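Local coordinates for protein NADP-dependent alcohol dehydrogenase (Entamoeba histolytica, PDB 2OUI) that probably catalyses the NADP(H)-dependent interconversion of alcohols with aldehydes or ketones, as a zinc-containing tetramer of the medium-chain alcohol dehydrogenase family, at residues Leu32-Cys37 against Val349-Asp354; Phe120-His125 against Glu325-Val330; Pro142-Met147 against Lys318-Arg323. The protein carries 1 engineered substitution. One frame throughout, in Å; residues are numbered along the deposited sequence.

Contact 1 (Leu32-Cys37 against Val349-Asp354). With ZN (zinc ion), chain E.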
loop_
_atom_site.group_PDB
_atom_site.type_symbol
_atom_site.label_atom_id
_atom_site.label_comp_id
_atom_site.label_asym_id
_atom_site.label_seq_id
_atom_site.Cartn_x
_atom_site.Cartn_y
_atom_site.Cartn_z
ATOM N N LEU A 32 -0.635 38.713 -0.021
ATOM C CA LEU A 32 -1.873 39.255 0.562
ATOM C C LEU A 32 -2.028 38.836 2.018
ATOM O O LEU A 32 -2.606 39.550 2.800
ATOM C CB LEU A 32 -3.095 38.752 -0.196
ATOM C CG LEU A 32 -3.273 39.161 -1.660
ATOM C CD1 LEU A 32 -4.513 38.470 -2.184
ATOM C CD2 LEU A 32 -3.387 40.674 -1.776
ATOM N N ALA A 33 -1.528 37.653 2.368
ATOM C CA ALA A 33 -1.494 37.249 3.770
ATOM C C ALA A 33 -0.270 36.358 3.949
ATOM O O ALA A 33 0.065 35.569 3.060
ATOM C CB ALA A 33 -2.790 36.530 4.184
ATOM N N LEU A 34 0.430 36.546 5.068
ATOM C CA LEU A 34 1.689 35.832 5.325
ATOM C C LEU A 34 1.688 35.301 6.735
ATOM O O LEU A 34 1.065 35.904 7.604
ATOM C CB LEU A 34 2.876 36.817 5.205
ATOM C CG LEU A 34 3.152 37.364 3.791
ATOM C CD1 LEU A 34 4.215 38.465 3.850
ATOM C CD2 LEU A 34 3.571 36.248 2.805
ATOM N N ALA A 35 2.409 34.210 6.974
ATOM C CA ALA A 35 2.603 33.720 8.354
ATOM C C ALA A 35 4.055 33.266 8.542
ATOM O O ALA A 35 4.664 32.773 7.590
ATOM C CB ALA A 35 1.651 32.568 8.650
ATOM N N PRO A 36 4.611 33.440 9.753
ATOM C CA PRO A 36 5.949 32.933 10.085
ATOM C C PRO A 36 5.905 31.507 10.629
ATOM O O PRO A 36 4.849 31.048 11.098
ATOM C CB PRO A 36 6.392 33.862 11.195
ATOM C CG PRO A 36 5.102 34.090 11.965
ATOM C CD PRO A 36 3.999 34.134 10.902
ATOM N N CYS A 37 7.043 30.814 10.562
ATOM C CA CYS A 37 7.114 29.399 10.928
ATOM C C CYS A 37 8.269 29.180 11.869
ATOM O O CYS A 37 9.308 29.784 11.716
ATOM C CB CYS A 37 7.344 28.538 9.674
ATOM S SG CYS A 37 7.155 26.760 10.040
ATOM N N VAL A 349 -0.137 37.976 8.988
ATOM C CA VAL A 349 0.030 39.355 8.583
ATOM C C VAL A 349 -0.783 39.552 7.314
ATOM O O VAL A 349 -0.639 38.795 6.380
ATOM C CB VAL A 349 1.509 39.651 8.265
ATOM C CG1 VAL A 349 1.687 41.092 7.773
ATOM C CG2 VAL A 349 2.383 39.403 9.503
ATOM N N ARG A 350 -1.610 40.592 7.286
ATOM C CA ARG A 350 -2.405 40.922 6.116
ATOM C C ARG A 350 -1.770 42.129 5.428
ATOM O O ARG A 350 -1.356 43.085 6.091
ATOM C CB ARG A 350 -3.858 41.197 6.530
ATOM C CG ARG A 350 -4.884 41.277 5.387
ATOM C CD ARG A 350 -5.185 39.918 4.662
ATOM N NE ARG A 350 -6.356 40.057 3.784
ATOM C CZ ARG A 350 -6.358 40.673 2.599
ATOM N NH1 ARG A 350 -5.246 41.206 2.085
ATOM N NH2 ARG A 350 -7.490 40.764 1.912
ATOM N N ILE A 351 -1.663 42.059 4.101
ATOM C CA ILE A 351 -1.090 43.136 3.293
ATOM C C ILE A 351 -2.123 43.569 2.247
ATOM O O ILE A 351 -2.705 42.733 1.558
ATOM C CB ILE A 351 0.213 42.704 2.556
ATOM C CG1 ILE A 351 1.289 42.188 3.526
ATOM C CG2 ILE A 351 0.790 43.871 1.753
ATOM C CD1 ILE A 351 1.223 40.705 3.776
ATOM N N HIS A 352 -2.341 44.870 2.145
ATOM C CA HIS A 352 -3.316 45.440 1.207
ATOM C C HIS A 352 -2.680 46.283 0.104
ATOM O O HIS A 352 -1.588 46.844 0.278
ATOM C CB HIS A 352 -4.352 46.290 1.949
ATOM C CG HIS A 352 -5.283 45.489 2.802
ATOM N ND1 HIS A 352 -5.276 45.561 4.178
ATOM C CD2 HIS A 352 -6.236 44.583 2.479
ATOM C CE1 HIS A 352 -6.196 44.747 4.666
ATOM N NE2 HIS A 352 -6.792 44.142 3.656
ATOM N N TYR A 353 -3.379 46.369 -1.029
ATOM C CA TYR A 353 -2.940 47.169 -2.159
ATOM C C TYR A 353 -4.136 47.961 -2.697
ATOM O O TYR A 353 -5.267 47.482 -2.617
ATOM C CB TYR A 353 -2.392 46.259 -3.257
ATOM C CG TYR A 353 -1.297 45.322 -2.777
ATOM C CD1 TYR A 353 -1.605 44.058 -2.314
ATOM C CD2 TYR A 353 0.044 45.726 -2.782
ATOM C CE1 TYR A 353 -0.613 43.204 -1.869
ATOM C CE2 TYR A 353 1.061 44.861 -2.350
ATOM C CZ TYR A 353 0.719 43.620 -1.894
ATOM O OH TYR A 353 1.713 42.780 -1.450
ATOM N N ASP A 354 -3.884 49.157 -3.228
ATOM C CA ASP A 354 -4.936 49.992 -3.855
ATOM C C ASP A 354 -5.718 49.304 -4.973
ATOM O O ASP A 354 -6.909 49.565 -5.157
ATOM C CB ASP A 354 -4.330 51.277 -4.411
ATOM C CG ASP A 354 -3.908 52.230 -3.322
ATOM O OD1 ASP A 354 -3.124 53.157 -3.628
ATOM O OD2 ASP A 354 -4.361 52.059 -2.161
HETATM ZN ZN ZN E . 7.207 25.999 7.939
#
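The Tyr353 ring presents its edge to Leu32: CD2 of Leu32 lies in the ring plane, 3.8 Å from Tyr353 CE1, while the phenol OH is hydrogen-bonded to Pro31 O. The other flat group, the Arg350 guanidinium, carries His352 NE2 over the centre of one face, and its NH2 makes a salt bridge with Glu356. Both lie at the end of the antiparallel pairing of strands 27-34 and 346-350 in the GroES-like catalytic domain. Leu34 and Val349 form a hydrogen-bonded pair, its two N-H...O bonds both 2.8 Å between N of one and O of the other. Leu32 and Ala33 both face Val62 on the neighbouring strand, a classic beta bulge. Here Leu32 O is gripped from opposite faces of its carbonyl plane: Ile351 N gives a nearly straight bond of 3.0 Å (177°), and Arg350 NH1 a more bent one of 3.2 Å (136°). A bend at chi2 (69°) brings the arginine back over the strand, its CD near Ala33 CB. On the other face, Leu34 CD1 meets Ile351 CD1 at 3.7 Å. Past the pairing, the chain reaches the metal, where Cys37 SG binds zinc at 2.2 Å alongside His59 and Asp150.

Contact 2 (Phe120-His125 against Glu325-Val330); sequences FSEVFH and EGLEKV
Phe120 starts the walk by laying a face of its ring against Val330 of helix 329-339. Val330 CB stands 4.1 Å from the centroid of the Phe120 ring and only 7° off its normal, a CH-pi contact almost exactly over the centre. Both methyls are displaced toward the CG-CD1 side of the ring: CG2 stands over Phe120 CG at 4.0 Å, and CG1 over Phe120 CD1 at 4.1 Å. With chi1 at -61°, CG2 sits between the backbone N and the carbonyl carbon and CG1 beside N; CB and both methyls then lie at nearly the same height over the ring, and the valine rests flat on the face. Next comes Ser121, which offers its backbone to the contact: its carbonyl carbon is 4.1 Å from Leu327 CD2. Its hydroxyl turns back along its own chain and donates to Val123 O at 2.8 Å, bracing the bend that leads into strand 124-126. Glu122 completes the touching residues with its aliphatic part, CG sitting 3.8 Å from Leu327 CD2, the two side chains crossing at about a right angle. Its carboxylate goes elsewhere, OE1 accepting from Lys2 N. Leu327 points into this bend from the type I turn Gly326-Lys329, closed by Lys329 N to Gly326 O at 2.9 Å. Leu34 and Trp14 touch both Leu327 and Val330, adding strands 27-34 and 11-16 to the same apolar cluster. No hydrogen bond crosses between the segments, so hydrophobic packing does the joining. The result is a turn and the helix that follows it closing over an early loop of the GroES-like catalytic domain, which in this dehydrogenase family is assembled from both ends of the chain.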
loop_
_atom_site.group_PDB
_atom_site.type_symbol
_atom_site.label_atom_id
_atom_site.label_comp_id
_atom_site.label_asym_id
_atom_site.label_seq_id
_atom_site.Cartn_x
_atom_site.Cartn_y
_atom_site.Cartn_z
ATOM N N PHE A 120 8.514 36.502 2.159
ATOM C CA PHE A 120 8.487 37.769 2.930
ATOM C C PHE A 120 9.083 38.927 2.130
ATOM O O PHE A 120 10.014 39.584 2.575
ATOM C CB PHE A 120 9.213 37.659 4.281
ATOM C CG PHE A 120 8.551 36.714 5.277
ATOM C CD1 PHE A 120 7.242 36.279 5.103
ATOM C CD2 PHE A 120 9.242 36.324 6.427
ATOM C CE1 PHE A 120 6.635 35.436 6.039
ATOM C CE2 PHE A 120 8.651 35.479 7.361
ATOM C CZ PHE A 120 7.348 35.038 7.181
ATOM N N SER A 121 8.540 39.176 0.946
ATOM C CA SER A 121 9.024 40.297 0.143
ATOM C C SER A 121 7.878 40.841 -0.682
ATOM O O SER A 121 6.799 40.244 -0.756
ATOM C CB SER A 121 10.208 39.875 -0.753
ATOM O OG SER A 121 9.880 38.774 -1.601
ATOM N N GLU A 122 8.103 41.996 -1.286
ATOM C CA GLU A 122 7.050 42.655 -2.051
ATOM C C GLU A 122 6.548 41.856 -3.247
ATOM O O GLU A 122 5.381 42.005 -3.648
ATOM C CB GLU A 122 7.555 44.017 -2.525
ATOM C CG GLU A 122 7.922 44.961 -1.379
ATOM C CD GLU A 122 8.341 46.301 -1.908
ATOM O OE1 GLU A 122 9.560 46.540 -2.034
ATOM O OE2 GLU A 122 7.435 47.089 -2.230
ATOM N N VAL A 123 7.436 41.066 -3.852
ATOM C CA VAL A 123 7.100 40.163 -4.947
ATOM C C VAL A 123 7.968 38.938 -4.722
ATOM O O VAL A 123 9.120 39.065 -4.315
ATOM C CB VAL A 123 7.468 40.790 -6.338
ATOM C CG1 VAL A 123 7.242 39.795 -7.477
ATOM C CG2 VAL A 123 6.687 42.070 -6.607
ATOM N N PHE A 124 7.419 37.757 -4.969
ATOM C CA PHE A 124 8.241 36.550 -4.960
ATOM C C PHE A 124 7.967 35.680 -6.181
ATOM O O PHE A 124 7.023 35.941 -6.942
ATOM C CB PHE A 124 8.093 35.776 -3.640
ATOM C CG PHE A 124 6.684 35.380 -3.319
ATOM C CD1 PHE A 124 6.143 34.199 -3.830
ATOM C CD2 PHE A 124 5.897 36.182 -2.494
ATOM C CE1 PHE A 124 4.827 33.828 -3.533
ATOM C CE2 PHE A 124 4.588 35.819 -2.187
ATOM C CZ PHE A 124 4.059 34.639 -2.698
ATOM N N HIS A 125 8.802 34.654 -6.361
ATOM C CA HIS A 125 8.836 33.893 -7.578
ATOM C C HIS A 125 8.327 32.479 -7.297
ATOM O O HIS A 125 8.748 31.830 -6.321
ATOM C CB HIS A 125 10.270 33.851 -8.111
ATOM C CG HIS A 125 10.454 32.989 -9.327
ATOM N ND1 HIS A 125 10.565 31.613 -9.256
ATOM C CD2 HIS A 125 10.590 33.312 -10.633
ATOM C CE1 HIS A 125 10.730 31.124 -10.473
ATOM N NE2 HIS A 125 10.752 32.137 -11.327
ATOM N N GLU A 325 -1.055 44.075 10.431
ATOM C CA GLU A 325 -1.288 44.622 9.105
ATOM C C GLU A 325 0.005 45.238 8.618
ATOM O O GLU A 325 0.646 45.988 9.358
ATOM C CB GLU A 325 -2.343 45.728 9.138
ATOM C CG GLU A 325 -3.695 45.313 9.690
ATOM C CD GLU A 325 -4.554 44.595 8.663
ATOM O OE1 GLU A 325 -4.507 44.983 7.468
ATOM O OE2 GLU A 325 -5.282 43.650 9.051
ATOM N N GLY A 326 0.362 44.949 7.371
ATOM C CA GLY A 326 1.501 45.610 6.738
ATOM C C GLY A 326 2.693 44.694 6.627
ATOM O O GLY A 326 3.018 43.951 7.573
ATOM N N LEU A 327 3.356 44.757 5.473
ATOM C CA LEU A 327 4.490 43.886 5.192
ATOM C C LEU A 327 5.589 43.960 6.262
ATOM O O LEU A 327 6.173 42.939 6.609
ATOM C CB LEU A 327 5.072 44.174 3.809
ATOM C CG LEU A 327 6.231 43.268 3.355
ATOM C CD1 LEU A 327 5.872 41.791 3.318
ATOM C CD2 LEU A 327 6.764 43.710 1.965
ATOM N N GLU A 328 5.841 45.153 6.798
ATOM C CA GLU A 328 6.888 45.345 7.798
ATOM C C GLU A 328 6.634 44.469 9.014
ATOM O O GLU A 328 7.583 44.036 9.675
ATOM C CB GLU A 328 6.989 46.799 8.257
ATOM C CG GLU A 328 6.352 47.804 7.317
ATOM C CD GLU A 328 4.857 47.936 7.545
ATOM O OE1 GLU A 328 4.098 47.817 6.552
ATOM O OE2 GLU A 328 4.456 48.145 8.718
ATOM N N LYS A 329 5.364 44.172 9.298
ATOM C CA LYS A 329 5.045 43.394 10.507
ATOM C C LYS A 329 5.437 41.917 10.469
ATOM O O LYS A 329 5.355 41.258 11.505
ATOM C CB LYS A 329 3.569 43.531 10.905
ATOM C CG LYS A 329 3.109 44.948 11.163
ATOM C CD LYS A 329 3.870 45.624 12.270
ATOM C CE LYS A 329 3.461 47.090 12.357
ATOM N NZ LYS A 329 4.206 47.793 13.425
ATOM N N VAL A 330 5.885 41.396 9.321
ATOM C CA VAL A 330 6.392 40.007 9.287
ATOM C C VAL A 330 7.595 39.850 10.208
ATOM O O VAL A 330 7.819 38.765 10.758
ATOM C CB VAL A 330 6.699 39.427 7.866
ATOM C CG1 VAL A 330 5.448 39.408 7.015
ATOM C CG2 VAL A 330 7.826 40.165 7.163
#

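Contact 3 (Pro142-Met147 against Lys318-Arg323); sequences PEDAVM and KLITHR
Met147 and Leu319 form the buried, close-packed end of this contact, sliding past each other in opposite directions with Met147 SD 3.9 Å from Leu319 CD1. Met147 is folded at chi2 (-63°) as well as chi3, which lays its CG and SD together against the leucine methyl. Beside them Ile320 extends from its strand to the helix, and its CD1 touches Glu143 O at 3.6 Å and Asp144 OD1 at 3.7 Å, the branch pressing on backbone and carboxylate alike. Toward solvent the fit is looser. Arg323 runs extended, with Ile320 CG2 over the centre of one guanidinium face. Its NH1 is 4.0 Å from Glu143 CB, yet 4.7 Å from the Glu143 carboxylate oxygen OE2, so the opposite charges do not meet; OE2 instead has a long, weak ion pair with Arg350 NE. A water in the guanidinium plane links the outer ends, donating to Asp144 OD1 at 2.6 Å and accepting only a weak bond from Arg323 NH2. Because Leu319 also rests on Leu180 and Met181 of helix 177-188, the packed end lies at the junction of catalytic domain and Rossmann-type coenzyme domain expected in medium-chain alcohol dehydrogenases.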
loop_
_atom_site.group_PDB
_atom_site.type_symbol
_atom_site.label_atom_id
_atom_site.label_comp_id
_atom_site.label_asym_id
_atom_site.label_seq_id
_atom_site.Cartn_x
_atom_site.Cartn_y
_atom_site.Cartn_z
ATOM N N PRO A 142 -8.456 34.943 3.277
ATOM C CA PRO A 142 -7.007 34.792 3.088
ATOM C C PRO A 142 -6.271 34.289 4.337
ATOM O O PRO A 142 -5.388 33.436 4.229
ATOM C CB PRO A 142 -6.552 36.204 2.696
ATOM C CG PRO A 142 -7.787 36.844 2.094
ATOM C CD PRO A 142 -8.978 36.236 2.776
ATOM N N GLU A 143 -6.642 34.795 5.511
ATOM C CA GLU A 143 -5.948 34.445 6.749
ATOM C C GLU A 143 -6.165 32.977 7.102
ATOM O O GLU A 143 -5.238 32.293 7.561
ATOM C CB GLU A 143 -6.402 35.350 7.895
ATOM C CG GLU A 143 -6.082 36.816 7.669
ATOM C CD GLU A 143 -7.219 37.634 7.014
ATOM O OE1 GLU A 143 -8.048 37.068 6.252
ATOM O OE2 GLU A 143 -7.259 38.868 7.255
ATOM N N ASP A 144 -7.367 32.466 6.854
ATOM C CA ASP A 144 -7.608 31.029 7.060
ATOM C C ASP A 144 -6.888 30.183 6.011
ATOM O O ASP A 144 -6.394 29.085 6.302
ATOM C CB ASP A 144 -9.109 30.717 7.032
ATOM C CG ASP A 144 -9.856 31.286 8.229
ATOM O OD1 ASP A 144 -9.211 31.831 9.160
ATOM O OD2 ASP A 144 -11.107 31.181 8.227
ATOM N N ALA A 145 -6.833 30.685 4.776
ATOM C CA ALA A 145 -6.199 29.926 3.695
ATOM C C ALA A 145 -4.681 29.819 3.844
ATOM O O ALA A 145 -4.089 28.842 3.366
ATOM C CB ALA A 145 -6.554 30.529 2.344
ATOM N N VAL A 146 -4.043 30.817 4.470
ATOM C CA VAL A 146 -2.575 30.790 4.605
ATOM C C VAL A 146 -2.108 29.641 5.516
ATOM O O VAL A 146 -0.941 29.198 5.455
ATOM C CB VAL A 146 -1.976 32.155 5.032
ATOM C CG1 VAL A 146 -2.272 32.462 6.494
ATOM C CG2 VAL A 146 -0.483 32.176 4.738
ATOM N N MET A 147 -3.032 29.144 6.341
ATOM C CA MET A 147 -2.747 27.963 7.176
ATOM C C MET A 147 -2.631 26.686 6.362
ATOM O O MET A 147 -2.046 25.707 6.833
ATOM C CB MET A 147 -3.835 27.780 8.240
ATOM C CG MET A 147 -3.998 28.961 9.205
ATOM S SD MET A 147 -2.541 29.298 10.211
ATOM C CE MET A 147 -1.809 30.688 9.379
ATOM N N LYS A 318 -8.967 28.790 14.308
ATOM C CA LYS A 318 -8.569 28.541 15.708
ATOM C C LYS A 318 -7.055 28.597 15.906
ATOM O O LYS A 318 -6.590 28.686 17.034
ATOM C CB LYS A 318 -9.040 27.165 16.180
ATOM C CG LYS A 318 -10.541 26.978 16.284
ATOM C CD LYS A 318 -10.774 25.498 16.689
ATOM C CE LYS A 318 -11.972 24.859 16.011
ATOM N NZ LYS A 318 -13.221 25.404 16.606
ATOM N N LEU A 319 -6.293 28.487 14.816
ATOM C CA LEU A 319 -4.836 28.543 14.878
ATOM C C LEU A 319 -4.317 29.964 15.016
ATOM O O LEU A 319 -3.183 30.171 15.419
ATOM C CB LEU A 319 -4.213 27.947 13.607
ATOM C CG LEU A 319 -4.456 26.461 13.333
ATOM C CD1 LEU A 319 -3.855 26.043 11.977
ATOM C CD2 LEU A 319 -3.868 25.628 14.460
ATOM N N ILE A 320 -5.134 30.936 14.637
ATOM C CA ILE A 320 -4.667 32.325 14.525
ATOM C C ILE A 320 -4.828 33.046 15.858
ATOM O O ILE A 320 -5.954 33.311 16.321
ATOM C CB ILE A 320 -5.439 33.075 13.433
ATOM C CG1 ILE A 320 -5.269 32.387 12.069
ATOM C CG2 ILE A 320 -4.984 34.561 13.356
ATOM C CD1 ILE A 320 -6.222 32.919 10.999
ATOM N N THR A 321 -3.707 33.410 16.463
ATOM C CA THR A 321 -3.748 34.077 17.768
ATOM C C THR A 321 -3.357 35.553 17.720
ATOM O O THR A 321 -3.680 36.305 18.624
ATOM C CB THR A 321 -2.828 33.384 18.772
ATOM O OG1 THR A 321 -1.528 33.212 18.180
ATOM C CG2 THR A 321 -3.411 32.012 19.152
ATOM N N HIS A 322 -2.634 35.943 16.681
ATOM C CA HIS A 322 -2.079 37.290 16.571
ATOM C C HIS A 322 -2.281 37.747 15.138
ATOM O O HIS A 322 -1.964 37.010 14.204
ATOM C CB HIS A 322 -0.581 37.271 16.854
ATOM C CG HIS A 322 -0.227 36.963 18.273
ATOM N ND1 HIS A 322 -0.262 35.683 18.789
ATOM C CD2 HIS A 322 0.199 37.763 19.276
ATOM C CE1 HIS A 322 0.111 35.715 20.057
ATOM N NE2 HIS A 322 0.390 36.966 20.378
ATOM N N ARG A 323 -2.789 38.965 14.967
ATOM C CA ARG A 323 -3.056 39.518 13.645
ATOM C C ARG A 323 -2.358 40.868 13.472
ATOM O O ARG A 323 -2.494 41.747 14.336
ATOM C CB ARG A 323 -4.564 39.679 13.435
ATOM C CG ARG A 323 -5.327 38.359 13.373
ATOM C CD ARG A 323 -6.839 38.582 13.337
ATOM N NE ARG A 323 -7.582 37.348 13.631
ATOM C CZ ARG A 323 -8.014 36.493 12.707
ATOM N NH1 ARG A 323 -7.781 36.718 11.409
ATOM N NH2 ARG A 323 -8.675 35.400 13.076
HETATM O O HOH W 1 -10.174 33.851 10.506
#

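In the fold
Followed from the N terminus, the chain opens three loops in the order 32-37, 120-125, 142-147 and closes them in reverse at 318-323, 349-354 being reached last, after 325-330. Contact 3 thus lies within contact 2, and contact 2 within contact 1; none cross. The innermost loop holds the six-stranded parallel sheet of the Rossmann-type domain, and the three closures bring the C-terminal part of the chain back to the catalytic domain. They also meet in space: Arg350 O of contact 1 probably bonds Gly326 N of contact 2, and Ala35 packs on Met147 of contact 3. Strand 346-350 pairs with 27-34 and, on its other side, carries the parallel strand 320-325.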